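Local coordinates for ORC2 (Aeropyrum pernix, PDB 1W5T), which binds DNA and ATP and takes part in regulating DNA replication as an archaeal Cdc6/Orc-family AAA+ ATPase with a C-terminal winged-helix domain, at residues 332-335 with 336-340; 359-362 with 363-366. All coordinates share one frame; numbering follows the deposited sequence.

Contact 1 (332-335 with 336-340)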
loop_
_atom_site.group_PDB
_atom_site.type_symbol
_atom_site.label_atom_id
_atom_site.label_comp_id
_atom_site.label_asym_id
_atom_site.label_seq_id
_atom_site.Cartn_x
_atom_site.Cartn_y
_atom_site.Cartn_z
ATOM N N LEU A 332 -11.481 -10.717 31.563
ATOM C CA LEU A 332 -11.798 -11.994 30.916
ATOM C C LEU A 332 -10.693 -12.452 29.927
ATOM O O LEU A 332 -10.333 -13.640 29.893
ATOM C CB LEU A 332 -13.137 -11.886 30.172
ATOM C CG LEU A 332 -14.277 -12.927 30.190
ATOM C CD1 LEU A 332 -14.998 -12.990 28.854
ATOM C CD2 LEU A 332 -13.897 -14.333 30.654
ATOM N N LEU A 333 -10.171 -11.530 29.119
ATOM C CA LEU A 333 -9.128 -11.886 28.172
ATOM C C LEU A 333 -7.951 -12.555 28.884
ATOM O O LEU A 333 -7.559 -13.672 28.516
ATOM C CB LEU A 333 -8.709 -10.668 27.337
ATOM C CG LEU A 333 -7.769 -10.874 26.139
ATOM C CD1 LEU A 333 -8.207 -12.032 25.208
ATOM C CD2 LEU A 333 -7.608 -9.602 25.352
ATOM N N ARG A 334 -7.433 -11.879 29.916
ATOM C CA ARG A 334 -6.365 -12.382 30.767
ATOM C C ARG A 334 -6.706 -13.773 31.317
ATOM O O ARG A 334 -5.876 -14.702 31.251
ATOM C CB ARG A 334 -6.087 -11.398 31.918
ATOM C CG ARG A 334 -4.856 -11.716 32.786
ATOM C CD ARG A 334 -3.560 -12.053 32.007
ATOM N NE ARG A 334 -2.615 -12.812 32.832
ATOM C CZ ARG A 334 -1.316 -12.975 32.574
ATOM N NH1 ARG A 334 -0.550 -13.688 33.379
ATOM N NH2 ARG A 334 -0.773 -12.446 31.503
ATOM N N GLN A 335 -7.921 -13.920 31.848
ATOM C CA GLN A 335 -8.384 -15.211 32.391
ATOM C C GLN A 335 -8.273 -16.318 31.341
ATOM O O GLN A 335 -7.590 -17.324 31.557
ATOM C CB GLN A 335 -9.827 -15.111 32.864
ATOM C CG GLN A 335 -10.085 -15.639 34.248
ATOM C CD GLN A 335 -11.429 -15.151 34.789
ATOM O OE1 GLN A 335 -12.213 -15.942 35.352
ATOM N NE2 GLN A 335 -11.711 -13.848 34.609
ATOM N N ARG A 336 -8.933 -16.103 30.202
ATOM C CA ARG A 336 -8.870 -17.024 29.068
ATOM C C ARG A 336 -7.458 -17.273 28.542
ATOM O O ARG A 336 -7.161 -18.349 28.053
ATOM C CB ARG A 336 -9.745 -16.514 27.929
ATOM C CG ARG A 336 -11.242 -16.652 28.179
ATOM C CD ARG A 336 -12.078 -16.206 27.011
ATOM N NE ARG A 336 -13.484 -16.124 27.368
ATOM C CZ ARG A 336 -14.468 -15.813 26.523
ATOM N NH1 ARG A 336 -15.721 -15.775 26.974
ATOM N NH2 ARG A 336 -14.214 -15.529 25.241
ATOM N N TYR A 337 -6.597 -16.263 28.625
ATOM C CA TYR A 337 -5.227 -16.374 28.156
ATOM C C TYR A 337 -4.452 -17.341 29.041
ATOM O O TYR A 337 -3.749 -18.219 28.528
ATOM C CB TYR A 337 -4.536 -14.997 28.133
ATOM C CG TYR A 337 -3.036 -15.118 28.021
ATOM C CD1 TYR A 337 -2.447 -15.556 26.844
ATOM C CD2 TYR A 337 -2.213 -14.846 29.110
ATOM C CE1 TYR A 337 -1.094 -15.691 26.735
ATOM C CE2 TYR A 337 -0.842 -14.997 29.017
ATOM C CZ TYR A 337 -0.288 -15.416 27.816
ATOM O OH TYR A 337 1.081 -15.536 27.703
ATOM N N GLU A 338 -4.572 -17.151 30.357
ATOM C CA GLU A 338 -3.945 -18.042 31.338
ATOM C C GLU A 338 -4.496 -19.457 31.193
ATOM O O GLU A 338 -3.734 -20.413 31.042
ATOM C CB GLU A 338 -4.147 -17.521 32.769
ATOM C CG GLU A 338 -3.274 -16.315 33.113
ATOM C CD GLU A 338 -3.712 -15.625 34.395
ATOM O OE1 GLU A 338 -2.848 -15.115 35.130
ATOM O OE2 GLU A 338 -4.923 -15.597 34.665
ATOM N N ASP A 339 -5.824 -19.556 31.209
ATOM C CA ASP A 339 -6.543 -20.789 30.927
ATOM C C ASP A 339 -5.992 -21.427 29.629
ATOM O O ASP A 339 -5.564 -22.592 29.645
ATOM C CB ASP A 339 -8.076 -20.535 30.786
ATOM C CG ASP A 339 -8.825 -20.316 32.149
ATOM O OD1 ASP A 339 -8.266 -20.560 33.240
ATOM O OD2 ASP A 339 -10.014 -19.892 32.211
ATOM N N ALA A 340 -5.979 -20.667 28.526
ATOM C CA ALA A 340 -5.636 -21.226 27.214
ATOM C C ALA A 340 -4.183 -21.659 27.022
ATOM O O ALA A 340 -3.944 -22.686 26.389
ATOM C CB ALA A 340 -6.060 -20.309 26.087
#
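R336 runs back along the helix beside L332, one turn earlier, and crosses it at a slant. Its amide bonds L332 O (2.8 Å), and its side chain, extended from CG to NE, runs out to where the methyl CD1 of L332 rests over one face of the guanidinium, 3.4 Å from NH1. That contact is apolar carbon against a flat cation.

The Y337 amide N-H bonds L333 O. With CG anti to the backbone N (chi1 164°), the phenol swings to the flank where R334 ends, and its CE2 sits over one face of that guanidinium, 3.6 Å from NH2, the two planes inclined by 50°. The phenol OH is held by H309 ND1 and the backbone N of R350.

All of this belongs to helix 330-345 of the winged-helix domain, the helix that precedes 352-364 in the chain; L333 turns inward onto Y355 of helix 352-364.

E338 repeats the backbone bond, its N on R334 O, and adds a salt bridge: R334 NH1 reaches OE1 at 3.2 Å, and NE makes a weak second bond to the same oxygen. R334 bends at chi2 (47°) to bring its end round to this neighbour. OE1 lies near the guanidinium plane, yet the arginine meets it from above the carboxylate plane. The cation has further partners: NH2 bonds R350 O, and Y352 and Y355 make cation-pi contacts, so the glutamate is one of several groups fixing its rotation.

D339 N bonds Q335 O at 2.9 Å, and its CB packs 3.3 Å from that same carbonyl oxygen.

Contact 2 (359-362 with 363-366)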
loop_
_atom_site.group_PDB
_atom_site.type_symbol
_atom_site.label_atom_id
_atom_site.label_comp_id
_atom_site.label_asym_id
_atom_site.label_seq_id
_atom_site.Cartn_x
_atom_site.Cartn_y
_atom_site.Cartn_z
ATOM N N LEU A 359 -0.373 -7.141 23.856
ATOM C CA LEU A 359 -1.663 -6.571 23.488
ATOM C C LEU A 359 -1.506 -5.273 22.716
ATOM O O LEU A 359 -2.183 -5.046 21.705
ATOM C CB LEU A 359 -2.542 -6.310 24.712
ATOM C CG LEU A 359 -3.542 -7.400 25.068
ATOM C CD1 LEU A 359 -4.047 -7.195 26.457
ATOM C CD2 LEU A 359 -4.685 -7.461 24.076
ATOM N N LYS A 360 -0.623 -4.421 23.234
ATOM C CA LYS A 360 -0.234 -3.190 22.554
ATOM C C LYS A 360 0.220 -3.435 21.122
ATOM O O LYS A 360 -0.299 -2.832 20.203
ATOM C CB LYS A 360 0.866 -2.454 23.309
ATOM C CG LYS A 360 0.681 -0.950 23.193
ATOM C CD LYS A 360 -0.597 -0.454 23.929
ATOM C CE LYS A 360 -0.446 1.040 24.357
ATOM N NZ LYS A 360 0.849 1.607 23.817
ATOM N N HIS A 361 1.168 -4.347 20.950
ATOM C CA HIS A 361 1.703 -4.650 19.642
ATOM C C HIS A 361 0.638 -5.105 18.650
ATOM O O HIS A 361 0.651 -4.672 17.499
ATOM C CB HIS A 361 2.803 -5.678 19.735
ATOM C CG HIS A 361 3.569 -5.814 18.476
ATOM N ND1 HIS A 361 3.758 -7.028 17.848
ATOM C CD2 HIS A 361 4.148 -4.880 17.684
ATOM C CE1 HIS A 361 4.434 -6.835 16.729
ATOM N NE2 HIS A 361 4.693 -5.542 16.613
ATOM N N LEU A 362 -0.275 -5.977 19.099
ATOM C CA LEU A 362 -1.394 -6.437 18.285
ATOM C C LEU A 362 -2.198 -5.239 17.852
ATOM O O LEU A 362 -2.615 -5.170 16.705
ATOM C CB LEU A 362 -2.332 -7.436 19.023
ATOM C CG LEU A 362 -1.801 -8.872 19.272
ATOM C CD1 LEU A 362 -2.640 -9.706 20.257
ATOM C CD2 LEU A 362 -1.508 -9.671 17.990
ATOM N N THR A 363 -2.400 -4.295 18.765
ATOM C CA THR A 363 -3.173 -3.113 18.464
ATOM C C THR A 363 -2.488 -2.260 17.390
ATOM O O THR A 363 -3.124 -1.819 16.431
ATOM C CB THR A 363 -3.420 -2.287 19.754
ATOM O OG1 THR A 363 -4.463 -2.920 20.502
ATOM C CG2 THR A 363 -3.990 -0.917 19.419
ATOM N N SER A 364 -1.193 -2.048 17.559
ATOM C CA SER A 364 -0.434 -1.216 16.636
ATOM C C SER A 364 -0.311 -1.855 15.266
ATOM O O SER A 364 -0.046 -1.157 14.278
ATOM C CB SER A 364 0.937 -0.888 17.198
ATOM O OG SER A 364 1.751 -2.002 17.140
ATOM N N LEU A 365 -0.530 -3.169 15.192
ATOM C CA LEU A 365 -0.463 -3.860 13.905
ATOM C C LEU A 365 -1.817 -3.775 13.234
ATOM O O LEU A 365 -1.999 -4.319 12.145
ATOM C CB LEU A 365 -0.030 -5.328 14.022
ATOM C CG LEU A 365 1.448 -5.707 14.234
ATOM C CD1 LEU A 365 1.586 -7.177 14.686
ATOM C CD2 LEU A 365 2.336 -5.450 13.002
ATOM N N GLY A 366 -2.752 -3.105 13.910
ATOM C CA GLY A 366 -4.108 -2.950 13.432
ATOM C C GLY A 366 -4.945 -4.206 13.451
ATOM O O GLY A 366 -6.014 -4.246 12.847
#
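The last turn of helix 352-364 passes from regular bonds, T363 N to L359 O (3.0 Å) and S364 N to K360 O, into weak ones as L365 N turns to both H361 O and L362 O. It closes in a Schellman motif: G366 takes a positive phi, which favours glycine, and its N bonds T363 O. This ends a helix of the winged-helix domain just before strand 368-372, against whose V368 and A370 the T363 side chain rests.

H361 and L365, four residues apart, form the main side-chain pair. The leucine methyl CD1 sits over one face of the imidazole, 3.9 Å from the ring centroid, in a CH-pi contact that comes nearest at CE1 (3.5 Å). A chi1 of -168° sets the imidazole trans to the H361 backbone N and carries it forward along the helix to this methyl. The ring is held at ND1 by E310, and L306 touches both residues. With an alanine in place of H361, L365 CD1 would probably lose its aromatic cover and E310 this hydrogen-bonding mate.

L362 faces inward, onto I313 and L314 of helix 308-322. Two hydroxyls fold back onto carbonyls of the preceding turn. T363 OG1 makes a weak bond to L359 O, which already accepts the T363 amide. S364 OG donates to H361 O at 2.9 Å, arriving well to the side of the carbonyl (C=O...OG angle 116°) and tilted 26° from its plane.

In the fold
Contacts 1 and 2 sit on successive helices of the winged-helix domain, 330-345 and 352-364, with centres 18 Å apart. They meet directly: L333 CD2 of contact 1 packs 3.8 Å from L359 CD2 of contact 2, and both leucines also touch I317, so helix 308-322 is a shared backing for the pair. Y337 and L362 likewise both reach I313. The centre of contact 1 lies about 35 Å from the centre of the chain, that of contact 2 about 19 Å. Neither belongs to the ATP site of the AAA+ domain, although G366 at the end of contact 2 comes near the P-loop without touching it.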